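PDB 5IXP: extracellular solute-binding protein family 1 from Kribbella flavida, which probably captures a solute outside the cell and delivers it to an ABC transporter for import. Local coordinates for residues 146-151 with 201-206; 43-48 with 57-62; 298-303 with 310-315. All coordinates share one frame; numbering follows the deposited sequence. Where two conformers were deposited one is given.

Contact 1 (146-151 with 201-206); sequences SYFAAG and WDQIVA
F148 and Q203 illustrate how a polar side chain can serve as packing between helices. The aliphatic part of Q203 does the touching: its CG lies 3.7 Å from F148 CD2 and is equally near CE2. The amide carbon follows along the same side of the ring, while NE2 comes to the ring edge in the ring plane, 3.8 Å from F148 CD2. Ring and amide planes stand 51° apart, so the two flat groups do not stack. I204 adds a lighter contact, its CG1 4.3 Å from F148 CZ, and the carbonyl O of Q203 sits over one ring face. Y147 CD2 lies over the opposite face of F148, 3.7 Å from the plane.

Helices 144-157 and 195-209 belong to a helical region of a fold consistent with that of periplasmic binding proteins. Helix 167-175 fills in beside the pair, with M174 against both Q203 and I204, and T170 against F148.

The reach of Q203 follows from its torsions. CG is anti to the backbone N (chi1 -170°) and the chain continues extended, which carries the amide across to the start of helix 144-157, where NE2 hydrogen-bonds T145 OG1. Behind F148, Y147 is itself held by a hydrogen bond between its OH and T234 OG1 on strand 232-238, and its ring packs among F141, W144 and W163.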
ATOM      1  N   SER A 146       6.553  -8.242  19.909  1.00 18.48           N
ATOM      2  CA  SER A 146       7.656  -9.164  19.635  1.00 17.36           C
ATOM      3  C   SER A 146       8.642  -8.581  18.626  1.00 17.91           C
ATOM      4  O   SER A 146       9.855  -8.802  18.734  1.00 18.31           O
ATOM      5  CB  SER A 146       7.107 -10.497  19.130  1.00 19.01           C
ATOM      6  OG  SER A 146       6.259 -11.091  20.098  1.00 22.70           O
ATOM      7  N   TYR A 147       8.136  -7.856  17.625  1.00 16.08           N
ATOM      8  CA  TYR A 147       9.017  -7.200  16.660  1.00 15.99           C
ATOM      9  C   TYR A 147       9.964  -6.217  17.351  1.00 16.24           C
ATOM     10  O   TYR A 147      11.178  -6.225  17.106  1.00 15.86           O
ATOM     11  CB  TYR A 147       8.162  -6.503  15.598  1.00 12.77           C
ATOM     12  CG  TYR A 147       8.920  -5.685  14.582  1.00 11.87           C
ATOM     13  CD1 TYR A 147       9.553  -6.295  13.496  1.00 14.10           C
ATOM     14  CD2 TYR A 147       8.980  -4.305  14.693  1.00 13.83           C
ATOM     15  CE1 TYR A 147      10.237  -5.534  12.540  1.00 15.24           C
ATOM     16  CE2 TYR A 147       9.653  -3.537  13.755  1.00 14.38           C
ATOM     17  CZ  TYR A 147      10.278  -4.155  12.686  1.00 14.53           C
ATOM     18  OH  TYR A 147      10.931  -3.381  11.772  1.00 14.75           O
ATOM     19  N   PHE A 148       9.430  -5.365  18.230  1.00 15.00           N
ATOM     20  CA  PHE A 148      10.288  -4.403  18.921  1.00 15.77           C
ATOM     21  C   PHE A 148      11.196  -5.087  19.940  1.00 16.17           C
ATOM     22  O   PHE A 148      12.348  -4.677  20.123  1.00 17.53           O
ATOM     23  CB  PHE A 148       9.435  -3.322  19.586  1.00 15.32           C
ATOM     24  CG  PHE A 148       8.672  -2.462  18.595  1.00 15.97           C
ATOM     25  CD1 PHE A 148       9.335  -1.833  17.543  1.00 15.21           C
ATOM     26  CD2 PHE A 148       7.297  -2.309  18.702  1.00 16.76           C
ATOM     27  CE1 PHE A 148       8.632  -1.045  16.616  1.00 13.12           C
ATOM     28  CE2 PHE A 148       6.586  -1.534  17.783  1.00 17.01           C
ATOM     29  CZ  PHE A 148       7.250  -0.893  16.738  1.00 14.89           C
ATOM     30  N   ALA A 149      10.694  -6.117  20.621  1.00 15.72           N
ATOM     31  CA  ALA A 149      11.551  -6.862  21.538  1.00 16.90           C
ATOM     32  C   ALA A 149      12.736  -7.480  20.800  1.00 17.41           C
ATOM     33  O   ALA A 149      13.871  -7.430  21.287  1.00 19.44           O
ATOM     34  CB  ALA A 149      10.740  -7.940  22.260  1.00 18.83           C
ATOM     35  N   ALA A 150      12.493  -8.068  19.624  1.00 16.44           N
ATOM     36  CA  ALA A 150      13.601  -8.573  18.820  1.00 15.29           C
ATOM     37  C   ALA A 150      14.532  -7.439  18.409  1.00 17.15           C
ATOM     38  O   ALA A 150      15.754  -7.611  18.358  1.00 17.81           O
ATOM     39  CB  ALA A 150      13.073  -9.310  17.585  1.00 15.77           C
ATOM     40  N   GLY A 151      13.972  -6.266  18.114  1.00 16.54           N
ATOM     41  CA  GLY A 151      14.814  -5.130  17.766  1.00 16.00           C
ATOM     42  C   GLY A 151      15.716  -4.688  18.905  1.00 14.37           C
ATOM     43  O   GLY A 151      16.866  -4.301  18.685  1.00 16.53           O
ATOM     44  N   TRP A 201       1.310   5.146  19.052  1.00 16.53           N
ATOM     45  CA  TRP A 201       2.294   6.220  19.163  1.00 17.01           C
ATOM     46  C   TRP A 201       3.308   5.920  20.264  1.00 17.76           C
ATOM     47  O   TRP A 201       4.526   5.975  20.041  1.00 16.21           O
ATOM     48  CB  TRP A 201       1.556   7.537  19.435  1.00 14.79           C
ATOM     49  CG  TRP A 201       2.418   8.739  19.752  1.00 13.70           C
ATOM     50  CD1 TRP A 201       2.938   9.085  20.975  1.00 16.87           C
ATOM     51  CD2 TRP A 201       2.801   9.784  18.847  1.00 17.34           C
ATOM     52  NE1 TRP A 201       3.642  10.266  20.876  1.00 16.93           N
ATOM     53  CE2 TRP A 201       3.570  10.718  19.584  1.00 18.94           C
ATOM     54  CE3 TRP A 201       2.573  10.021  17.485  1.00 16.75           C
ATOM     55  CZ2 TRP A 201       4.115  11.872  18.999  1.00 18.01           C
ATOM     56  CZ3 TRP A 201       3.120  11.162  16.902  1.00 18.92           C
ATOM     57  CH2 TRP A 201       3.884  12.072  17.658  1.00 18.44           C
ATOM     58  N   ASP A 202       2.822   5.583  21.463  1.00 15.66           N
ATOM     59  CA  ASP A 202       3.731   5.360  22.585  1.00 20.32           C
ATOM     60  C   ASP A 202       4.714   4.236  22.293  1.00 19.13           C
ATOM     61  O   ASP A 202       5.900   4.335  22.633  1.00 19.36           O
ATOM     62  CB  ASP A 202       2.950   5.052  23.861  1.00 22.08           C
ATOM     63  CG  ASP A 202       2.268   6.275  24.433  1.00 25.33           C
ATOM     64  OD1 ASP A 202       2.649   7.400  24.062  1.00 26.41           O
ATOM     65  OD2 ASP A 202       1.360   6.111  25.261  1.00 28.37           O
ATOM     66  N   GLN A 203       4.239   3.158  21.664  1.00 16.65           N
ATOM     67  CA  GLN A 203       5.108   2.010  21.422  1.00 17.29           C
ATOM     68  C   GLN A 203       6.195   2.338  20.399  1.00 17.96           C
ATOM     69  O   GLN A 203       7.345   1.904  20.550  1.00 17.26           O
ATOM     70  CB  GLN A 203       4.269   0.813  20.976  1.00 22.23           C
ATOM     71  CG  GLN A 203       5.020  -0.497  20.934  1.00 26.28           C
ATOM     72  CD  GLN A 203       4.082  -1.694  20.795  1.00 29.05           C
ATOM     73  OE1 GLN A 203       2.971  -1.567  20.282  1.00 28.98           O
ATOM     74  NE2 GLN A 203       4.523  -2.857  21.270  1.00 29.25           N
ATOM     75  N   ILE A 204       5.857   3.095  19.350  1.00 17.09           N
ATOM     76  CA  ILE A 204       6.875   3.480  18.379  1.00 17.58           C
ATOM     77  C   ILE A 204       7.835   4.493  18.982  1.00 16.84           C
ATOM     78  O   ILE A 204       9.048   4.428  18.748  1.00 16.22           O
ATOM     79  CB  ILE A 204       6.222   4.024  17.099  1.00 17.09           C
ATOM     80  CG1 ILE A 204       5.349   2.944  16.491  1.00 18.20           C
ATOM     81  CG2 ILE A 204       7.287   4.476  16.092  1.00 17.81           C
ATOM     82  CD1 ILE A 204       4.556   3.439  15.308  1.00 22.52           C
ATOM     83  N   VAL A 205       7.315   5.464  19.739  1.00 16.13           N
ATOM     84  CA  VAL A 205       8.201   6.420  20.397  1.00 18.29           C
ATOM     85  C   VAL A 205       9.174   5.692  21.319  1.00 19.66           C
ATOM     86  O   VAL A 205      10.377   5.984  21.333  1.00 18.89           O
ATOM     87  CB  VAL A 205       7.385   7.484  21.153  1.00 18.76           C
ATOM     88  CG1 VAL A 205       8.287   8.291  22.072  1.00 18.65           C
ATOM     89  CG2 VAL A 205       6.676   8.406  20.155  1.00 21.34           C
ATOM     90  N   ALA A 206       8.683   4.708  22.077  1.00 16.92           N
ATOM     91  CA  ALA A 206       9.583   3.960  22.948  1.00 17.35           C
ATOM     92  C   ALA A 206      10.660   3.249  22.136  1.00 18.07           C
ATOM     93  O   ALA A 206      11.822   3.189  22.551  1.00 20.24           O
ATOM     94  CB  ALA A 206       8.795   2.970  23.803  1.00 19.42           C
TER

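Contact 2 (43-48 with 57-62)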
ATOM      1  N   LYS A  43      -4.332  15.933  -9.602  0.56 16.68           N
ATOM      2  CA  LYS A  43      -4.839  17.283  -9.828  0.56 17.78           C
ATOM      3  C   LYS A  43      -5.833  17.318 -10.982  0.56 17.47           C
ATOM      4  O   LYS A  43      -6.856  18.007 -10.904  0.56 18.99           O
ATOM      5  CB  LYS A  43      -3.683  18.244 -10.094  0.56 20.32           C
ATOM      6  CG  LYS A  43      -2.923  18.660  -8.852  0.56 25.44           C
ATOM      7  CD  LYS A  43      -2.033  19.849  -9.163  0.56 31.55           C
ATOM      8  CE  LYS A  43      -0.588  19.551  -8.836  0.56 34.28           C
ATOM      9  NZ  LYS A  43      -0.385  19.301  -7.378  0.56 36.72           N
ATOM     10  N   ASN A  44      -5.548  16.587 -12.065  1.00 15.78           N
ATOM     11  CA  ASN A  44      -6.503  16.507 -13.166  1.00 15.43           C
ATOM     12  C   ASN A  44      -7.814  15.925 -12.681  1.00 15.57           C
ATOM     13  O   ASN A  44      -8.894  16.420 -13.017  1.00 16.76           O
ATOM     14  CB  ASN A  44      -5.961  15.632 -14.295  1.00 15.03           C
ATOM     15  CG  ASN A  44      -4.761  16.231 -14.973  1.00 16.09           C
ATOM     16  OD1 ASN A  44      -4.527  17.435 -14.895  1.00 18.03           O
ATOM     17  ND2 ASN A  44      -4.003  15.393 -15.676  1.00 16.85           N
ATOM     18  N   LEU A  45      -7.726  14.834 -11.922  0.54 15.74           N
ATOM     19  CA  LEU A  45      -8.889  14.203 -11.312  0.54 19.39           C
ATOM     20  C   LEU A  45      -9.727  15.226 -10.559  0.54 19.95           C
ATOM     21  O   LEU A  45     -10.922  15.397 -10.825  0.54 20.87           O
ATOM     22  CB  LEU A  45      -8.402  13.102 -10.373  0.54 22.38           C
ATOM     23  CG  LEU A  45      -9.193  11.827 -10.148  0.54 24.35           C
ATOM     24  CD1 LEU A  45      -9.685  11.285 -11.475  0.54 23.56           C
ATOM     25  CD2 LEU A  45      -8.267  10.840  -9.470  0.54 24.32           C
ATOM     26  N   GLU A  46      -9.092  15.930  -9.620  1.00 20.12           N
ATOM     27  CA  GLU A  46      -9.797  16.909  -8.801  1.00 24.46           C
ATOM     28  C   GLU A  46     -10.388  18.012  -9.662  1.00 22.76           C
ATOM     29  O   GLU A  46     -11.558  18.383  -9.503  1.00 24.39           O
ATOM     30  CB  GLU A  46      -8.848  17.509  -7.761  1.00 28.54           C
ATOM     31  CG  GLU A  46      -8.242  16.509  -6.825  1.00 36.96           C
ATOM     32  CD  GLU A  46      -7.344  17.159  -5.792  1.00 44.20           C
ATOM     33  OE1 GLU A  46      -7.081  18.373  -5.916  1.00 48.34           O
ATOM     34  OE2 GLU A  46      -6.903  16.456  -4.857  1.00 46.51           O
ATOM     35  N   THR A  47      -9.588  18.547 -10.582  1.00 21.11           N
ATOM     36  CA  THR A  47     -10.032  19.677 -11.389  1.00 23.22           C
ATOM     37  C   THR A  47     -11.171  19.288 -12.318  1.00 22.65           C
ATOM     38  O   THR A  47     -12.150  20.035 -12.462  1.00 23.79           O
ATOM     39  CB  THR A  47      -8.859  20.230 -12.198  1.00 25.87           C
ATOM     40  OG1 THR A  47      -7.859  20.724 -11.300  1.00 30.73           O
ATOM     41  CG2 THR A  47      -9.326  21.354 -13.105  1.00 29.59           C
ATOM     42  N   ASN A  48     -11.057  18.124 -12.956  1.00 20.86           N
ATOM     43  CA  ASN A  48     -12.041  17.709 -13.944  1.00 19.09           C
ATOM     44  C   ASN A  48     -13.329  17.243 -13.281  1.00 17.75           C
ATOM     45  O   ASN A  48     -14.420  17.477 -13.810  1.00 20.51           O
ATOM     46  CB  ASN A  48     -11.448  16.608 -14.822  1.00 17.87           C
ATOM     47  CG  ASN A  48     -10.293  17.105 -15.657  1.00 17.18           C
ATOM     48  OD1 ASN A  48     -10.118  18.313 -15.817  1.00 19.33           O
ATOM     49  ND2 ASN A  48      -9.493  16.188 -16.184  1.00 18.55           N
ATOM     50  N   ASP A  57     -12.988   8.155 -19.442  1.00 10.82           N
ATOM     51  CA  ASP A  57     -14.078   7.221 -19.168  1.00  9.59           C
ATOM     52  C   ASP A  57     -13.719   6.265 -18.046  1.00 12.82           C
ATOM     53  O   ASP A  57     -14.597   5.864 -17.270  1.00 14.36           O
ATOM     54  CB  ASP A  57     -14.432   6.434 -20.425  1.00 10.93           C
ATOM     55  CG  ASP A  57     -14.893   7.332 -21.544  1.00 16.16           C
ATOM     56  OD1 ASP A  57     -16.034   7.833 -21.462  1.00 15.27           O
ATOM     57  OD2 ASP A  57     -14.105   7.542 -22.493  1.00 15.11           O
ATOM     58  N   ILE A  58     -12.452   5.855 -17.964  1.00  9.90           N
ATOM     59  CA  ILE A  58     -11.938   5.076 -16.839  1.00  9.90           C
ATOM     60  C   ILE A  58     -10.826   5.897 -16.210  1.00 10.10           C
ATOM     61  O   ILE A  58      -9.869   6.271 -16.897  1.00 10.95           O
ATOM     62  CB  ILE A  58     -11.414   3.695 -17.280  1.00  9.61           C
ATOM     63  CG1 ILE A  58     -12.548   2.853 -17.876  1.00 11.18           C
ATOM     64  CG2 ILE A  58     -10.754   2.952 -16.080  1.00  9.41           C
ATOM     65  CD1 ILE A  58     -12.053   1.569 -18.606  1.00 10.88           C
ATOM     66  N   GLU A  59     -10.947   6.178 -14.914  1.00 10.41           N
ATOM     67  CA  GLU A  59      -9.936   6.924 -14.166  1.00 10.71           C
ATOM     68  C   GLU A  59      -9.297   6.004 -13.135  1.00  8.23           C
ATOM     69  O   GLU A  59      -9.990   5.486 -12.249  1.00 11.25           O
ATOM     70  CB  GLU A  59     -10.542   8.153 -13.471  1.00 11.01           C
ATOM     71  CG  GLU A  59     -10.948   9.293 -14.425  1.00 13.45           C
ATOM     72  CD  GLU A  59      -9.774  10.179 -14.841  1.00 17.07           C
ATOM     73  OE1 GLU A  59      -8.664   9.971 -14.325  1.00 16.15           O
ATOM     74  OE2 GLU A  59      -9.969  11.094 -15.682  1.00 20.75           O
ATOM     75  N   ALA A  60      -7.974   5.840 -13.221  1.00  8.55           N
ATOM     76  CA  ALA A  60      -7.273   5.056 -12.218  1.00  9.14           C
ATOM     77  C   ALA A  60      -7.117   5.862 -10.935  1.00 10.55           C
ATOM     78  O   ALA A  60      -6.961   7.087 -10.953  1.00 12.28           O
ATOM     79  CB  ALA A  60      -5.898   4.607 -12.712  1.00  8.29           C
HETATM   80  N   MSE A  61      -7.146   5.149  -9.819  1.00 10.35           N
HETATM   81  CA  MSE A  61      -7.098   5.750  -8.494  1.00 12.49           C
HETATM   82  C   MSE A  61      -6.258   4.870  -7.584  1.00 13.30           C
HETATM   83  O   MSE A  61      -6.525   3.664  -7.472  1.00 13.83           O
HETATM   84  CB  MSE A  61      -8.517   5.889  -7.939  1.00 18.37           C
HETATM   85  CG  MSE A  61      -8.756   7.077  -7.084  1.00 31.57           C
HETATM   86 SE   MSE A  61     -10.630   7.424  -7.045  0.69 36.96          SE
HETATM   87  CE  MSE A  61     -10.926   8.602  -8.539  1.00 41.75           C
ATOM     88  N   GLU A  62      -5.252   5.452  -6.933  1.00 11.97           N
ATOM     89  CA  GLU A  62      -4.501   4.703  -5.934  1.00 13.18           C
ATOM     90  C   GLU A  62      -5.309   4.602  -4.643  1.00 12.66           C
ATOM     91  O   GLU A  62      -6.111   5.489  -4.305  1.00 15.13           O
ATOM     92  CB  GLU A  62      -3.138   5.354  -5.658  1.00 17.63           C
ATOM     93  CG  GLU A  62      -2.026   4.351  -5.339  1.00 26.25           C
ATOM     94  CD  GLU A  62      -1.718   4.221  -3.847  1.00 33.56           C
ATOM     95  OE1 GLU A  62      -2.258   5.002  -3.044  1.00 32.41           O
ATOM     96  OE2 GLU A  62      -0.920   3.343  -3.477  1.00 36.16           O
TER
HETATM   97  O   HOH W   1      -9.231  13.545 -14.942  1.00 22.32           O
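L45 of helix 38-51 and E59 of strand 58-62 face each other where the short helix and strand axes pass 10.4 Å apart, their N-to-C directions 124° from one another. The arrangement is a beta-alpha-beta crossover: the helix connects strand 28-34 to strand 58-62, both parallel to strand 2-8, which lies between them in the sheet.

L45 has two conformers, and the contacts described are those of one of them; whether the other keeps them is left open. In this conformer the side chain slides past E59 in the opposite direction, CD1 lying 3.5 Å from E59 CD, while CD2 turns to the methyl CE of M61, a selenomethionine, at 3.6 Å. M61 bends at its last torsion to bring CE back toward the helix, and I66 and Y69 of helix 66-70 back it.

E59 is buried, yet its carboxylate is provided for. Its chain bends at chi2 (-81°), and OE2 accepts a hydrogen bond from A56 N in the loop that leads into the strand. That same oxygen takes a second bond from a water at 2.7 Å from E59 OE2, and this water in turn accepts from N48 ND2 at 2.9 Å.

Contact 3 (298-303 with 310-315); sequences EQQIKV and FPSTVD
The side chain of Q300 on helix 297-307 and that of T313 come at each other from opposite directions, and the amide of Q300 ends in the bend formed by P311, S312 and T313. The two ends of the amide have different surroundings. OE1 faces the backbone and accepts the hydrogen bond from S312 N at 2.9 Å, with an N-H...O angle of 153° and the donor tilted 21° from the carbonyl plane. The same oxygen lies close to P311, 3.1 Å from P311 CA. NE2 meets the methyl of T313 instead, 3.5 Å from CG2, and makes weak hydrogen bonds to the carbonyls of T295 and T111.

T313 presents both branches to the glutamine: with chi1 at 50°, OG1 takes the crowded position between backbone N and carbonyl carbon and lies 3.8 Å from Q300 CD. P311 closes the helix side, its CB 4.0 Å from Q300 CB.

The bend follows a short, weakly bonded strand about 310-311, antiparallel to strand 108-121 at the sheet of this solute-binding fold. S312 OG hydrogen-bonds T111 O there, so S312 is gripped through two of its atoms, its backbone N and its hydroxyl. A leucine in place of Q300 would probably leave the buried S312 N without its acceptor and the bend less firmly tied to the helix.

Chemically the contact is polar but uncharged, and T313 OG1, buried alongside, has no hydrogen-bond partner in the model. The tie between helix and bend therefore probably rests chiefly on the one bond from S312 N to Q300 OE1.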
ATOM      1  N   GLU A 298      -7.236 -13.354 -15.548  0.60 15.72           N
ATOM      2  CA  GLU A 298      -6.338 -13.615 -16.671  0.60 15.34           C
ATOM      3  C   GLU A 298      -5.520 -12.376 -17.015  0.60 15.69           C
ATOM      4  O   GLU A 298      -4.337 -12.483 -17.362  0.60 16.57           O
ATOM      5  CB  GLU A 298      -7.123 -14.106 -17.896  0.60 16.88           C
ATOM      6  CG  GLU A 298      -7.706 -15.515 -17.742  0.60 18.17           C
ATOM      7  CD  GLU A 298      -8.128 -16.155 -19.067  0.60 25.56           C
ATOM      8  OE1 GLU A 298      -8.355 -15.427 -20.060  0.60 32.02           O
ATOM      9  OE2 GLU A 298      -8.236 -17.400 -19.115  0.60 26.07           O
ATOM     10  N   GLN A 299      -6.124 -11.191 -16.906  1.00 13.67           N
ATOM     11  CA  GLN A 299      -5.400  -9.965 -17.212  1.00 12.26           C
ATOM     12  C   GLN A 299      -4.452  -9.582 -16.086  1.00 13.61           C
ATOM     13  O   GLN A 299      -3.348  -9.093 -16.345  1.00 13.54           O
ATOM     14  CB  GLN A 299      -6.379  -8.833 -17.521  1.00 10.52           C
ATOM     15  CG  GLN A 299      -6.882  -8.884 -18.978  1.00 12.13           C
ATOM     16  CD  GLN A 299      -7.676 -10.139 -19.280  1.00 14.10           C
ATOM     17  OE1 GLN A 299      -7.195 -11.039 -19.972  1.00 15.19           O
ATOM     18  NE2 GLN A 299      -8.908 -10.201 -18.774  1.00 11.87           N
ATOM     19  N   GLN A 300      -4.844  -9.816 -14.833  1.00 11.61           N
ATOM     20  CA  GLN A 300      -3.916  -9.515 -13.748  1.00 14.23           C
ATOM     21  C   GLN A 300      -2.684 -10.412 -13.807  1.00 16.18           C
ATOM     22  O   GLN A 300      -1.580  -9.977 -13.449  1.00 13.34           O
ATOM     23  CB  GLN A 300      -4.627  -9.623 -12.400  1.00 14.98           C
ATOM     24  CG  GLN A 300      -5.800  -8.643 -12.271  1.00 14.40           C
ATOM     25  CD  GLN A 300      -5.918  -8.064 -10.872  1.00 13.53           C
ATOM     26  OE1 GLN A 300      -5.073  -8.310 -10.021  1.00 16.98           O
ATOM     27  NE2 GLN A 300      -6.967  -7.299 -10.631  1.00 13.00           N
ATOM     28  N   ILE A 301      -2.837 -11.647 -14.290  1.00 13.92           N
ATOM     29  CA  ILE A 301      -1.666 -12.497 -14.495  1.00 12.39           C
ATOM     30  C   ILE A 301      -0.770 -11.928 -15.591  1.00 13.85           C
ATOM     31  O   ILE A 301       0.458 -11.902 -15.451  1.00 15.20           O
ATOM     32  CB  ILE A 301      -2.099 -13.939 -14.802  1.00 15.33           C
ATOM     33  CG1 ILE A 301      -2.708 -14.568 -13.545  1.00 17.89           C
ATOM     34  CG2 ILE A 301      -0.906 -14.748 -15.327  1.00 16.41           C
ATOM     35  CD1 ILE A 301      -3.470 -15.833 -13.804  1.00 21.92           C
ATOM     36  N   LYS A 302      -1.360 -11.455 -16.695  1.00 14.31           N
ATOM     37  CA  LYS A 302      -0.546 -10.861 -17.754  1.00 16.74           C
ATOM     38  C   LYS A 302       0.236  -9.657 -17.243  1.00 17.80           C
ATOM     39  O   LYS A 302       1.421  -9.496 -17.561  1.00 16.95           O
ATOM     40  CB  LYS A 302      -1.423 -10.458 -18.939  1.00 17.15           C
ATOM     41  CG  LYS A 302      -2.065 -11.616 -19.652  1.00 21.11           C
ATOM     42  CD  LYS A 302      -3.082 -11.094 -20.657  1.00 22.60           C
ATOM     43  CE  LYS A 302      -3.996 -12.180 -21.169  1.00 25.23           C
ATOM     44  NZ  LYS A 302      -5.160 -11.596 -21.887  1.00 25.05           N
ATOM     45  N   VAL A 303      -0.414  -8.801 -16.446  1.00 15.42           N
ATOM     46  CA  VAL A 303       0.254  -7.631 -15.884  1.00 14.03           C
ATOM     47  C   VAL A 303       1.357  -8.059 -14.926  1.00 14.17           C
ATOM     48  O   VAL A 303       2.454  -7.486 -14.924  1.00 14.30           O
ATOM     49  CB  VAL A 303      -0.782  -6.717 -15.193  1.00 15.34           C
ATOM     50  CG1 VAL A 303      -0.096  -5.623 -14.377  1.00 17.17           C
ATOM     51  CG2 VAL A 303      -1.766  -6.114 -16.233  1.00 15.79           C
ATOM     52  N   PHE A 310       1.404  -7.188  -8.189  1.00 12.64           N
ATOM     53  CA  PHE A 310       0.868  -8.393  -7.552  1.00 13.55           C
ATOM     54  C   PHE A 310      -0.660  -8.415  -7.648  1.00 12.56           C
ATOM     55  O   PHE A 310      -1.312  -7.426  -7.284  1.00 12.23           O
ATOM     56  CB  PHE A 310       1.305  -8.491  -6.091  1.00 12.51           C
ATOM     57  CG  PHE A 310       1.107  -9.854  -5.522  1.00 13.40           C
ATOM     58  CD1 PHE A 310       2.026 -10.858  -5.782  1.00 14.79           C
ATOM     59  CD2 PHE A 310      -0.033 -10.159  -4.794  1.00 13.20           C
ATOM     60  CE1 PHE A 310       1.837 -12.151  -5.283  1.00 17.23           C
ATOM     61  CE2 PHE A 310      -0.230 -11.448  -4.284  1.00 13.61           C
ATOM     62  CZ  PHE A 310       0.706 -12.443  -4.539  1.00 17.43           C
ATOM     63  N   PRO A 311      -1.258  -9.507  -8.133  1.00 12.63           N
ATOM     64  CA  PRO A 311      -2.713  -9.518  -8.367  1.00 13.72           C
ATOM     65  C   PRO A 311      -3.515  -9.401  -7.080  1.00 12.56           C
ATOM     66  O   PRO A 311      -3.090  -9.840  -6.011  1.00 14.19           O
ATOM     67  CB  PRO A 311      -2.960 -10.882  -9.026  1.00 13.99           C
ATOM     68  CG  PRO A 311      -1.654 -11.239  -9.657  1.00 13.48           C
ATOM     69  CD  PRO A 311      -0.607 -10.707  -8.682  1.00 11.42           C
ATOM     70  N   SER A 312      -4.700  -8.807  -7.199  1.00 11.69           N
ATOM     71  CA  SER A 312      -5.656  -8.787  -6.100  1.00 12.71           C
ATOM     72  C   SER A 312      -6.801  -9.769  -6.311  1.00 13.87           C
ATOM     73  O   SER A 312      -7.728  -9.805  -5.498  1.00 14.34           O
ATOM     74  CB  SER A 312      -6.205  -7.372  -5.888  1.00 12.50           C
ATOM     75  OG  SER A 312      -6.966  -6.911  -7.001  1.00 12.41           O
ATOM     76  N   THR A 313      -6.752 -10.564  -7.377  1.00 13.82           N
ATOM     77  CA  THR A 313      -7.814 -11.502  -7.719  1.00 14.17           C
ATOM     78  C   THR A 313      -7.418 -12.900  -7.257  1.00 15.64           C
ATOM     79  O   THR A 313      -6.354 -13.407  -7.637  1.00 17.84           O
ATOM     80  CB  THR A 313      -8.066 -11.495  -9.230  1.00 16.63           C
ATOM     81  OG1 THR A 313      -6.813 -11.648  -9.919  1.00 18.41           O
ATOM     82  CG2 THR A 313      -8.723 -10.179  -9.669  1.00 18.65           C
ATOM     83  N   VAL A 314      -8.279 -13.531  -6.454  1.00 14.52           N
ATOM     84  CA  VAL A 314      -7.846 -14.751  -5.764  1.00 17.32           C
ATOM     85  C   VAL A 314      -7.569 -15.891  -6.739  1.00 17.80           C
ATOM     86  O   VAL A 314      -6.734 -16.764  -6.456  1.00 19.19           O
ATOM     87  CB  VAL A 314      -8.874 -15.170  -4.697  1.00 17.72           C
ATOM     88  CG1 VAL A 314      -8.960 -14.116  -3.597  1.00 19.40           C
ATOM     89  CG2 VAL A 314     -10.242 -15.421  -5.330  1.00 19.10           C
ATOM     90  N   ASP A 315      -8.254 -15.925  -7.887  1.00 16.45           N
ATOM     91  CA  ASP A 315      -8.008 -17.007  -8.837  1.00 21.45           C
ATOM     92  C   ASP A 315      -6.581 -16.980  -9.364  1.00 22.40           C
ATOM     93  O   ASP A 315      -6.036 -18.030  -9.716  1.00 23.05           O
ATOM     94  CB  ASP A 315      -8.977 -16.934 -10.019  1.00 19.66           C
ATOM     95  CG  ASP A 315     -10.381 -17.362  -9.659  1.00 24.12           C
ATOM     96  OD1 ASP A 315     -10.587 -17.829  -8.529  1.00 27.14           O
ATOM     97  OD2 ASP A 315     -11.285 -17.223 -10.519  1.00 28.58           O
TER

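In the fold
All three contacts are buried, but they sit in different parts of the chain. Contact 1 joins two helices, whereas contacts 2 and 3 both set a helix against the mixed sheet, reaching it through strands 58-62 and 310-311. Their centres lie about 23 Å apart; contact 1 is on the opposite side of the chain's centre, about 39 Å from contact 2 and 35 Å from contact 3, centre to centre. Chemistry changes with place. Between helices, the aliphatic part of a glutamine packs on a ring; at the crossover, apolar groups sit beside a carboxylate reached through water; just after the short, weakly bonded strand, a glutamine amide bonds the backbone directly.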